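Local coordinates for protein MmoQ Response regulator (Methylococcus capsulatus, PDB 3LJX) that probably makes cyclic di-GMP from two GTP molecules through a GGDEF domain outside this fragment, which contains the HDOD portion of the response regulator, at residues P9-S14 with L149-P154; A48-I53 with L138-D143; S122-A125 with T129-P132; L223-H228 with P245-E250. All blocks are in the same frame, centred on the assembly; numbering follows the deposited sequence. Where two conformers were deposited one is given.

Interaction 1 (P9-S14 with L149-P154)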
loop_
_atom_site.group_PDB
_atom_site.type_symbol
_atom_site.label_atom_id
_atom_site.label_comp_id
_atom_site.label_asym_id
_atom_site.label_seq_id
_atom_site.Cartn_x
_atom_site.Cartn_y
_atom_site.Cartn_z
ATOM N N PRO A 9 7.195 16.423 1.776
ATOM C CA PRO A 9 7.594 15.266 2.590
ATOM C C PRO A 9 7.709 14.017 1.728
ATOM O O PRO A 9 6.833 13.752 0.915
ATOM C CB PRO A 9 6.433 15.104 3.570
ATOM C CG PRO A 9 5.749 16.450 3.594
ATOM C CD PRO A 9 5.942 17.047 2.240
HETATM N N MSE A 10 8.770 13.247 1.920
HETATM C CA MSE A 10 9.020 12.114 1.057
HETATM C C MSE A 10 9.973 11.117 1.719
HETATM O O MSE A 10 11.160 11.401 1.874
HETATM C CB MSE A 10 9.599 12.639 -0.252
HETATM C CG MSE A 10 10.051 11.587 -1.198
HETATM SE SE MSE A 10 8.599 10.546 -1.920
HETATM C CE MSE A 10 9.617 8.912 -2.082
ATOM N N LEU A 11 9.452 9.957 2.125
ATOM C CA LEU A 11 10.298 8.864 2.619
ATOM C C LEU A 11 10.137 7.670 1.703
ATOM O O LEU A 11 9.036 7.368 1.241
ATOM C CB LEU A 11 9.926 8.436 4.049
ATOM C CG LEU A 11 10.318 9.356 5.204
ATOM C CD1 LEU A 11 9.417 10.598 5.210
ATOM C CD2 LEU A 11 10.256 8.626 6.544
ATOM N N CYS A 12 11.230 6.975 1.430
ATOM C CA CYS A 12 11.099 5.735 0.686
ATOM C C CYS A 12 12.176 4.735 1.099
ATOM O O CYS A 12 11.860 3.672 1.629
ATOM C CB CYS A 12 11.088 5.989 -0.828
ATOM S SG CYS A 12 10.649 4.527 -1.802
ATOM N N ASP A 13 13.440 5.093 0.896
ATOM C CA ASP A 13 14.530 4.184 1.224
ATOM C C ASP A 13 14.504 3.773 2.691
ATOM O O ASP A 13 14.889 2.665 3.028
ATOM C CB ASP A 13 15.883 4.799 0.860
ATOM C CG ASP A 13 16.046 5.019 -0.644
ATOM O OD1 ASP A 13 15.296 4.405 -1.440
ATOM O OD2 ASP A 13 16.933 5.810 -1.034
ATOM N N SER A 14 14.021 4.658 3.555
ATOM C CA SER A 14 14.107 4.443 4.997
ATOM C C SER A 14 12.917 3.681 5.582
ATOM O O SER A 14 12.900 3.381 6.779
ATOM C CB SER A 14 14.230 5.784 5.726
ATOM O OG SER A 14 12.973 6.467 5.744
ATOM N N LEU A 149 4.850 8.301 8.410
ATOM C CA LEU A 149 4.847 9.216 9.540
ATOM C C LEU A 149 5.491 8.557 10.754
ATOM O O LEU A 149 6.252 9.197 11.482
ATOM C CB LEU A 149 3.424 9.625 9.895
ATOM C CG LEU A 149 2.779 10.654 8.991
ATOM C CD1 LEU A 149 1.339 10.934 9.475
ATOM C CD2 LEU A 149 3.631 11.905 8.984
ATOM N N ALA A 150 5.156 7.281 10.981
ATOM C CA ALA A 150 5.685 6.533 12.116
ATOM C C ALA A 150 7.207 6.441 12.003
ATOM O O ALA A 150 7.918 6.514 12.993
ATOM C CB ALA A 150 5.069 5.131 12.169
ATOM N N THR A 151 7.697 6.293 10.778
ATOM C CA THR A 151 9.122 6.206 10.537
ATOM C C THR A 151 9.820 7.559 10.678
ATOM O O THR A 151 10.879 7.653 11.300
ATOM C CB THR A 151 9.396 5.651 9.143
ATOM O OG1 THR A 151 8.739 4.391 9.006
ATOM C CG2 THR A 151 10.893 5.460 8.942
ATOM N N ALA A 152 9.219 8.601 10.109
ATOM C CA ALA A 152 9.803 9.945 10.108
ATOM C C ALA A 152 9.822 10.576 11.500
ATOM O O ALA A 152 10.847 11.112 11.923
ATOM C CB ALA A 152 9.058 10.864 9.126
ATOM N N TRP A 153 8.696 10.511 12.208
ATOM C CA TRP A 153 8.586 11.190 13.502
ATOM C C TRP A 153 8.113 10.252 14.616
ATOM O O TRP A 153 7.043 10.442 15.180
ATOM C CB TRP A 153 7.642 12.388 13.390
ATOM C CG TRP A 153 8.008 13.332 12.306
ATOM C CD1 TRP A 153 7.471 13.391 11.049
ATOM C CD2 TRP A 153 8.999 14.364 12.367
ATOM N NE1 TRP A 153 8.070 14.399 10.326
ATOM C CE2 TRP A 153 9.007 15.012 11.115
ATOM C CE3 TRP A 153 9.872 14.810 13.367
ATOM C CZ2 TRP A 153 9.861 16.069 10.829
ATOM C CZ3 TRP A 153 10.720 15.868 13.083
ATOM C CH2 TRP A 153 10.711 16.486 11.824
ATOM N N PRO A 154 8.923 9.249 14.948
ATOM C CA PRO A 154 8.476 8.159 15.824
ATOM C C PRO A 154 7.909 8.662 17.150
ATOM O O PRO A 154 6.860 8.171 17.584
ATOM C CB PRO A 154 9.757 7.351 16.073
ATOM C CG PRO A 154 10.708 7.770 15.021
ATOM C CD PRO A 154 10.350 9.154 14.608
#

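Interaction 2 (A48-I53 with L138-D143)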
loop_
_atom_site.group_PDB
_atom_site.type_symbol
_atom_site.label_atom_id
_atom_site.label_comp_id
_atom_site.label_asym_id
_atom_site.label_seq_id
_atom_site.Cartn_x
_atom_site.Cartn_y
_atom_site.Cartn_z
ATOM N N ALA A 48 7.292 -1.437 1.949
ATOM C CA ALA A 48 8.520 -0.641 1.791
ATOM C C ALA A 48 9.295 -1.007 0.517
ATOM O O ALA A 48 9.527 -0.151 -0.348
ATOM C CB ALA A 48 9.436 -0.761 3.027
ATOM N N LEU A 49 9.693 -2.273 0.395
ATOM C CA LEU A 49 10.539 -2.681 -0.729
ATOM C C LEU A 49 9.799 -2.549 -2.055
ATOM O O LEU A 49 10.393 -2.206 -3.080
ATOM C CB LEU A 49 11.072 -4.107 -0.544
ATOM C CG LEU A 49 12.093 -4.568 -1.593
ATOM C CD1 LEU A 49 13.272 -3.576 -1.756
ATOM C CD2 LEU A 49 12.593 -5.940 -1.241
ATOM N N THR A 50 8.491 -2.804 -2.027
ATOM C CA THR A 50 7.659 -2.652 -3.220
ATOM C C THR A 50 7.621 -1.212 -3.739
ATOM O O THR A 50 7.765 -0.964 -4.942
ATOM C CB THR A 50 6.245 -3.134 -2.959
ATOM O OG1 THR A 50 6.276 -4.554 -2.748
ATOM C CG2 THR A 50 5.380 -2.811 -4.143
ATOM N N GLY A 51 7.430 -0.267 -2.824
ATOM C CA GLY A 51 7.524 1.145 -3.159
ATOM C C GLY A 51 8.857 1.546 -3.785
ATOM O O GLY A 51 8.869 2.192 -4.839
ATOM N N ARG A 52 9.975 1.178 -3.148
ATOM C CA ARG A 52 11.315 1.520 -3.642
ATOM C C ARG A 52 11.495 1.031 -5.064
ATOM O O ARG A 52 12.004 1.744 -5.919
ATOM C CB ARG A 52 12.413 0.872 -2.786
ATOM C CG ARG A 52 12.813 1.621 -1.527
ATOM C CD ARG A 52 14.083 0.998 -0.894
ATOM N NE ARG A 52 15.313 1.414 -1.576
ATOM C CZ ARG A 52 16.543 1.111 -1.162
ATOM N NH1 ARG A 52 16.719 0.380 -0.067
ATOM N NH2 ARG A 52 17.598 1.538 -1.843
ATOM N N ILE A 53 11.079 -0.212 -5.301
ATOM C CA ILE A 53 11.203 -0.816 -6.622
ATOM C C ILE A 53 10.368 -0.078 -7.670
ATOM O O ILE A 53 10.864 0.236 -8.743
ATOM C CB ILE A 53 10.864 -2.324 -6.584
ATOM C CG1 ILE A 53 11.976 -3.064 -5.833
ATOM C CG2 ILE A 53 10.714 -2.883 -8.008
ATOM C CD1 ILE A 53 11.589 -4.434 -5.344
ATOM N N LEU A 138 -1.768 -1.480 -5.411
ATOM C CA LEU A 138 -2.423 -0.308 -4.824
ATOM C C LEU A 138 -3.037 -0.631 -3.456
ATOM O O LEU A 138 -2.975 0.183 -2.526
ATOM C CB LEU A 138 -3.483 0.257 -5.750
ATOM C CG LEU A 138 -4.112 1.539 -5.205
ATOM C CD1 LEU A 138 -3.038 2.563 -4.838
ATOM C CD2 LEU A 138 -5.108 2.128 -6.205
ATOM N N GLY A 139 -3.614 -1.823 -3.332
ATOM C CA GLY A 139 -4.178 -2.254 -2.067
ATOM C C GLY A 139 -3.083 -2.331 -1.011
ATOM O O GLY A 139 -3.229 -1.823 0.103
ATOM N N LEU A 140 -1.969 -2.958 -1.370
ATOM C CA LEU A 140 -0.824 -3.055 -0.477
ATOM C C LEU A 140 -0.406 -1.688 0.076
ATOM O O LEU A 140 -0.094 -1.549 1.275
ATOM C CB LEU A 140 0.353 -3.684 -1.221
ATOM C CG LEU A 140 1.618 -3.976 -0.420
ATOM C CD1 LEU A 140 1.388 -5.158 0.530
ATOM C CD2 LEU A 140 2.804 -4.257 -1.354
ATOM N N LEU A 141 -0.420 -0.683 -0.798
ATOM C CA LEU A 141 0.185 0.622 -0.513
ATOM C C LEU A 141 -0.825 1.675 -0.057
ATOM O O LEU A 141 -0.441 2.795 0.262
ATOM C CB LEU A 141 0.899 1.133 -1.766
ATOM C CG LEU A 141 2.384 0.843 -2.033
ATOM C CD1 LEU A 141 3.017 -0.171 -1.061
ATOM C CD2 LEU A 141 2.626 0.466 -3.496
ATOM N N ALA A 142 -2.106 1.307 -0.025
ATOM C CA ALA A 142 -3.213 2.250 0.200
ATOM C C ALA A 142 -3.091 3.196 1.411
ATOM O O ALA A 142 -3.751 4.247 1.457
ATOM C CB ALA A 142 -4.545 1.484 0.262
ATOM N N ASP A 143 -2.282 2.826 2.403
ATOM C CA ASP A 143 -2.056 3.728 3.539
ATOM C C ASP A 143 -0.600 3.736 3.995
ATOM O O ASP A 143 -0.293 3.869 5.188
ATOM C CB ASP A 143 -3.022 3.449 4.701
ATOM C CG ASP A 143 -2.910 2.039 5.240
ATOM O OD1 ASP A 143 -2.031 1.272 4.784
ATOM O OD2 ASP A 143 -3.718 1.691 6.123
#

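Interaction 3 (S122-A125 with T129-P132)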
loop_
_atom_site.group_PDB
_atom_site.type_symbol
_atom_site.label_atom_id
_atom_site.label_comp_id
_atom_site.label_asym_id
_atom_site.label_seq_id
_atom_site.Cartn_x
_atom_site.Cartn_y
_atom_site.Cartn_z
ATOM N N SER A 122 -8.474 -10.199 -5.554
ATOM C CA SER A 122 -9.604 -11.122 -5.802
ATOM C C SER A 122 -10.820 -10.415 -6.366
ATOM O O SER A 122 -11.404 -10.848 -7.356
ATOM C CB SER A 122 -10.032 -11.868 -4.535
ATOM O OG SER A 122 -9.138 -12.919 -4.246
ATOM N N ILE A 123 -11.226 -9.344 -5.702
ATOM C CA ILE A 123 -12.329 -8.539 -6.192
ATOM C C ILE A 123 -12.110 -8.128 -7.654
ATOM O O ILE A 123 -12.937 -8.426 -8.514
ATOM C CB ILE A 123 -12.540 -7.306 -5.308
ATOM C CG1 ILE A 123 -13.015 -7.752 -3.922
ATOM C CG2 ILE A 123 -13.522 -6.349 -5.964
ATOM C CD1 ILE A 123 -12.925 -6.679 -2.842
ATOM N N THR A 124 -10.988 -7.479 -7.954
ATOM C CA THR A 124 -10.787 -6.995 -9.321
ATOM C C THR A 124 -10.625 -8.139 -10.325
ATOM O O THR A 124 -10.918 -7.971 -11.511
ATOM C CB THR A 124 -9.595 -6.048 -9.411
ATOM O OG1 THR A 124 -8.411 -6.740 -8.989
ATOM C CG2 THR A 124 -9.831 -4.817 -8.507
ATOM N N ALA A 125 -10.183 -9.300 -9.836
ATOM C CA ALA A 125 -9.980 -10.488 -10.676
ATOM C C ALA A 125 -11.284 -10.991 -11.264
ATOM O O ALA A 125 -11.305 -11.652 -12.298
ATOM C CB ALA A 125 -9.299 -11.607 -9.885
ATOM N N THR A 129 -12.313 -3.670 -14.296
ATOM C CA THR A 129 -11.910 -2.280 -14.108
ATOM C C THR A 129 -10.411 -2.094 -14.334
ATOM O O THR A 129 -9.990 -1.377 -15.247
ATOM C CB THR A 129 -12.281 -1.762 -12.695
ATOM O OG1 THR A 129 -11.889 -2.732 -11.707
ATOM C CG2 THR A 129 -13.765 -1.540 -12.597
ATOM N N VAL A 130 -9.609 -2.738 -13.496
ATOM C CA VAL A 130 -8.162 -2.576 -13.552
ATOM C C VAL A 130 -7.479 -3.942 -13.613
ATOM O O VAL A 130 -8.114 -4.973 -13.368
ATOM C CB VAL A 130 -7.659 -1.812 -12.313
ATOM C CG1 VAL A 130 -8.389 -0.488 -12.182
ATOM C CG2 VAL A 130 -7.880 -2.642 -11.058
ATOM N N ALA A 131 -6.195 -3.952 -13.960
ATOM C CA ALA A 131 -5.410 -5.188 -13.919
ATOM C C ALA A 131 -5.232 -5.587 -12.460
ATOM O O ALA A 131 -4.761 -4.785 -11.648
ATOM C CB ALA A 131 -4.061 -4.978 -14.574
ATOM N N PRO A 132 -5.621 -6.818 -12.112
ATOM C CA PRO A 132 -5.561 -7.248 -10.695
ATOM C C PRO A 132 -4.165 -7.196 -10.073
ATOM O O PRO A 132 -4.032 -6.848 -8.895
ATOM C CB PRO A 132 -6.110 -8.679 -10.728
ATOM C CG PRO A 132 -7.059 -8.673 -11.959
ATOM C CD PRO A 132 -6.398 -7.743 -12.964
HETATM O O HOH W 1 -10.616 -5.866 -13.116
#

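Interaction 4 (L223-H228 with P245-E250)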
loop_
_atom_site.group_PDB
_atom_site.type_symbol
_atom_site.label_atom_id
_atom_site.label_comp_id
_atom_site.label_asym_id
_atom_site.label_seq_id
_atom_site.Cartn_x
_atom_site.Cartn_y
_atom_site.Cartn_z
ATOM N N LEU A 223 -12.169 -0.660 -3.924
ATOM C CA LEU A 223 -11.177 -0.344 -2.902
ATOM C C LEU A 223 -11.838 -0.299 -1.534
ATOM O O LEU A 223 -11.340 -0.898 -0.580
ATOM C CB LEU A 223 -10.525 1.004 -3.196
ATOM C CG LEU A 223 -9.376 0.957 -4.200
ATOM C CD1 LEU A 223 -9.337 2.228 -5.080
ATOM C CD2 LEU A 223 -8.065 0.738 -3.438
ATOM N N ALA A 224 -12.971 0.403 -1.453
ATOM C CA ALA A 224 -13.696 0.546 -0.194
ATOM C C ALA A 224 -14.083 -0.836 0.322
ATOM O O ALA A 224 -13.977 -1.115 1.514
ATOM C CB ALA A 224 -14.954 1.447 -0.370
ATOM N N LEU A 225 -14.505 -1.712 -0.586
ATOM C CA LEU A 225 -14.873 -3.058 -0.184
ATOM C C LEU A 225 -13.664 -3.863 0.324
ATOM O O LEU A 225 -13.774 -4.596 1.306
ATOM C CB LEU A 225 -15.541 -3.785 -1.329
ATOM C CG LEU A 225 -16.462 -4.886 -0.860
ATOM C CD1 LEU A 225 -17.576 -4.287 -0.001
ATOM C CD2 LEU A 225 -17.020 -5.583 -2.078
ATOM N N ALA A 226 -12.516 -3.726 -0.334
ATOM C CA ALA A 226 -11.319 -4.425 0.127
ATOM C C ALA A 226 -10.948 -3.936 1.522
ATOM O O ALA A 226 -10.545 -4.724 2.381
ATOM C CB ALA A 226 -10.150 -4.204 -0.828
ATOM N N GLN A 227 -11.082 -2.632 1.740
ATOM C CA GLN A 227 -10.722 -2.043 3.023
ATOM C C GLN A 227 -11.655 -2.531 4.134
ATOM O O GLN A 227 -11.195 -2.988 5.190
ATOM C CB GLN A 227 -10.739 -0.512 2.950
ATOM C CG GLN A 227 -10.481 0.154 4.290
ATOM C CD GLN A 227 -9.056 -0.068 4.798
ATOM O OE1 GLN A 227 -8.091 0.017 4.039
ATOM N NE2 GLN A 227 -8.922 -0.334 6.092
ATOM N N HIS A 228 -12.964 -2.438 3.895
ATOM C CA HIS A 228 -13.947 -2.784 4.932
ATOM C C HIS A 228 -13.953 -4.273 5.222
ATOM O O HIS A 228 -14.052 -4.687 6.371
ATOM C CB HIS A 228 -15.358 -2.306 4.558
ATOM C CG HIS A 228 -15.538 -0.822 4.658
ATOM N ND1 HIS A 228 -14.937 0.061 3.786
ATOM C CD2 HIS A 228 -16.254 -0.067 5.524
ATOM C CE1 HIS A 228 -15.275 1.297 4.110
ATOM N NE2 HIS A 228 -16.074 1.248 5.161
ATOM N N PRO A 245 -25.381 -2.392 5.316
ATOM C CA PRO A 245 -26.234 -2.409 4.112
ATOM C C PRO A 245 -25.640 -1.570 2.978
ATOM O O PRO A 245 -25.682 -1.989 1.811
ATOM C CB PRO A 245 -27.545 -1.785 4.598
ATOM C CG PRO A 245 -27.575 -2.074 6.079
ATOM C CD PRO A 245 -26.129 -2.030 6.535
ATOM N N LEU A 246 -25.077 -0.409 3.316
ATOM C CA LEU A 246 -24.454 0.451 2.314
ATOM C C LEU A 246 -23.343 -0.291 1.580
ATOM O O LEU A 246 -23.325 -0.342 0.343
ATOM C CB LEU A 246 -23.874 1.709 2.953
ATOM C CG LEU A 246 -23.893 2.994 2.111
ATOM C CD1 LEU A 246 -22.747 3.887 2.509
ATOM C CD2 LEU A 246 -23.900 2.760 0.588
ATOM N N LEU A 247 -22.408 -0.863 2.334
ATOM C CA LEU A 247 -21.295 -1.576 1.708
ATOM C C LEU A 247 -21.811 -2.751 0.867
ATOM O O LEU A 247 -21.317 -2.985 -0.233
ATOM C CB LEU A 247 -20.276 -2.059 2.743
ATOM C CG LEU A 247 -19.068 -1.166 3.010
ATOM C CD1 LEU A 247 -18.325 -0.899 1.707
ATOM C CD2 LEU A 247 -19.471 0.132 3.678
ATOM N N ARG A 248 -22.811 -3.477 1.370
ATOM C CA ARG A 248 -23.339 -4.602 0.598
ATOM C C ARG A 248 -23.948 -4.081 -0.684
ATOM O O ARG A 248 -23.803 -4.697 -1.733
ATOM C CB ARG A 248 -24.371 -5.422 1.382
ATOM C CG ARG A 248 -23.786 -6.241 2.524
ATOM C CD ARG A 248 -24.813 -7.237 3.082
ATOM N NE ARG A 248 -26.004 -6.578 3.633
ATOM C CZ ARG A 248 -27.251 -6.748 3.184
ATOM N NH1 ARG A 248 -27.498 -7.564 2.163
ATOM N NH2 ARG A 248 -28.261 -6.099 3.760
ATOM N N ALA A 249 -24.619 -2.934 -0.603
ATOM C CA ALA A 249 -25.229 -2.355 -1.795
ATOM C C ALA A 249 -24.147 -1.919 -2.788
ATOM O O ALA A 249 -24.297 -2.074 -4.010
ATOM C CB ALA A 249 -26.163 -1.184 -1.429
ATOM N N GLU A 250 -23.049 -1.387 -2.264
ATOM C CA GLU A 250 -21.953 -0.967 -3.128
ATOM C C GLU A 250 -21.269 -2.214 -3.702
ATOM O O GLU A 250 -20.937 -2.261 -4.884
ATOM C CB GLU A 250 -20.974 -0.049 -2.371
ATOM C CG GLU A 250 -21.591 1.317 -2.000
ATOM C CD GLU A 250 -20.678 2.190 -1.147
ATOM O OE1 GLU A 250 -19.735 1.667 -0.517
ATOM O OE2 GLU A 250 -20.905 3.413 -1.101
#

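Interaction 1 (P9-S14 with L149-P154)
L11 meets A152 and T151 through the forked end of its side chain. Its CD2 lies 3.6 Å from A152 CB, while CD1 is 3.9 Å from the same methyl, so both branches rest on it; CD2 also approaches T151 CG2 at 4.0 Å. Three residues further on, S14 closes over the same threonine methyl: its carbonyl O lies 3.6 Å from T151 CG2, and its OG 3.9 Å from that methyl. T151 can offer the methyl because CG2 stands opposite the backbone N, which leaves OG1 (chi1 -56°) on the other branch, bonded back to the carbonyl of L147 one turn earlier. The serine hydroxyl has its own partner, D2, whose carboxylate also takes the backbone N-H of C12 and so ties the loop 9-14 to the start of the chain. On the helical side, W153 N bonds to L149 O (2.9 Å) as helix 144-152 runs out, and W4 packs on A152 and on P9. Segment 9-14, extended at P9-L11 and turning at C12-S14, thus lies against the last turn of that helix, burying 154 Å² in total. Because no hydrogen bond crosses between the segments and both hydroxyls have partners of their own, the pairing rests on van der Waals contact of methyls with each other and with S14 O.

Interaction 2 (A48-I53 with L138-D143)
T50 OG1 is hydrogen-bonded to the carbonyl of D46, four positions back and just before helix 47-58 begins, and across the interface L140 CD2 packs on it at 3.8 Å. The bond occupies the polar end of the threonine, so the leucine methyl meets a hydroxyl that already has a partner. T50 and L140 reach toward each other tip to tip. L140 CD2 is also 4.0 Å from T50 CB and 4.1 Å from T50 CG2, and one methyl therefore sits against the whole branched end of the threonine. L140 gets there with its CG anti to the backbone N (chi1 -175°), which sends the side chain out from helix 132-141. L141 comes in beside it, its CD2 4.3 Å from T50 CG2. All three residues are buried, and the contact lies about 4 Å from the centre of the chain. It joins two helices of the all-helical HDOD domain, a branch of the HD superfamily. A142 and D143 probably align with the His-Asp pair of HD proteins; with an alanine in the place of the histidine, that pair would be incomplete. Toward the end of helix 132-141 the backbone bonding is weak, A142 N to G139 O measuring 3.3 Å. R116, from helix 106-125, holds this end of the segment from outside: it forms a salt bridge with D143 OD1 and also donates to the carbonyl of G139.

Interaction 3 (S122-A125 with T129-P132)
The loop that joins helix 106-125 to helix 132-141 brings T124 and A125 up against V130 and P132. T124 does most of the touching. Its OG1 lies 3.4 Å from P132 CA and 3.5 Å from P132 CB, the two side chains running alongside in opposite senses; the methyl branch CG2 meets V130 CG2 at 3.9 Å. With chi1 at 60°, OG1 sits between the backbone N and the carbonyl carbon, within hydrogen-bonding reach of the carbonyls of L120 and Q121 in its own helix, L120 being the stronger partner. The proline ring also reaches A125, its CG 3.7 Å from A125 CA. No direct hydrogen bond spans the segments, but a water does: it lies 2.7 Å from each of T124 O and V130 O, and weakly accepts from T129 N at 3.0 Å. More acceptors surround it than it has protons, so which of them receive those protons is left open. T129 ties the loop to helix 214-233, its OG1 bonded to Q222 and its carbonyl to R215. With A131 as N-cap and P132 opening the next helix, the arrangement is that of a short loop joining two consecutive helices of an all-helical domain.

Interaction 4 (L223-H228 with P245-E250)
H228 lies across L247 at about a right angle, and its atoms meet the leucine in turn. CB comes first, 4.2 Å from L247 CG, and CG follows, 3.9 Å from that same L247 CG. In the ring, ND1 turns back to its own helix and donates to A224 O at 2.7 Å with an N-H...O angle of 152°. The carbonyl lies at the ring edge, in its plane, whereas the donor stands above the carbonyl plane. On the other branch CD2 lies 3.7 Å from L247 CD2, and NE2, at the tip, is 3.9 Å from that same methyl. The methyl sits over one ring face, 4.0 Å from the centroid and 23° off the normal, a CH-pi contact displaced toward the rim. A224 O also accepts from H228 N, so a side chain and a backbone N-H share one carbonyl; the ND1 bond is what restrains the ring's rotation. With an alanine in place of the histidine, the L247 methyl would probably lose its aromatic face and A224 O one of its two donors. The other leucine branch, L247 CD1, packs on L225 CD1 at 3.9 Å while still near the ring. E250 flanks the contact, its carboxylate bonded to the backbone N of I210. The axes of segments 223-228 and 245-250 approach to 10.2 Å and cross at -133°, the oblique, roughly antiparallel packing of two consecutive helices with one leucine inserted between them.

Interactions 1 and 2 touch directly: D13 OD1 forms a salt bridge of 3.0 Å with R52 NE, and C12 SG packs 3.6 Å from R52 CA, so the N-terminal loop leans on helix 47-58. Interaction 2 reaches interaction 4 through L138 CD2, 4.3 Å from L223 CD2. Interaction 4 in turn meets interaction 3 where I123 CD1 lies 3.9 Å from A226 N. Interactions 1 and 3, their centres about 30 Å apart, sit on opposite sides of the chain's centre. R116 links interactions 2 and 4 a second time, binding D143, the probable aspartate position of the incomplete His-Asp pair, as well as Q227 on helix 214-233.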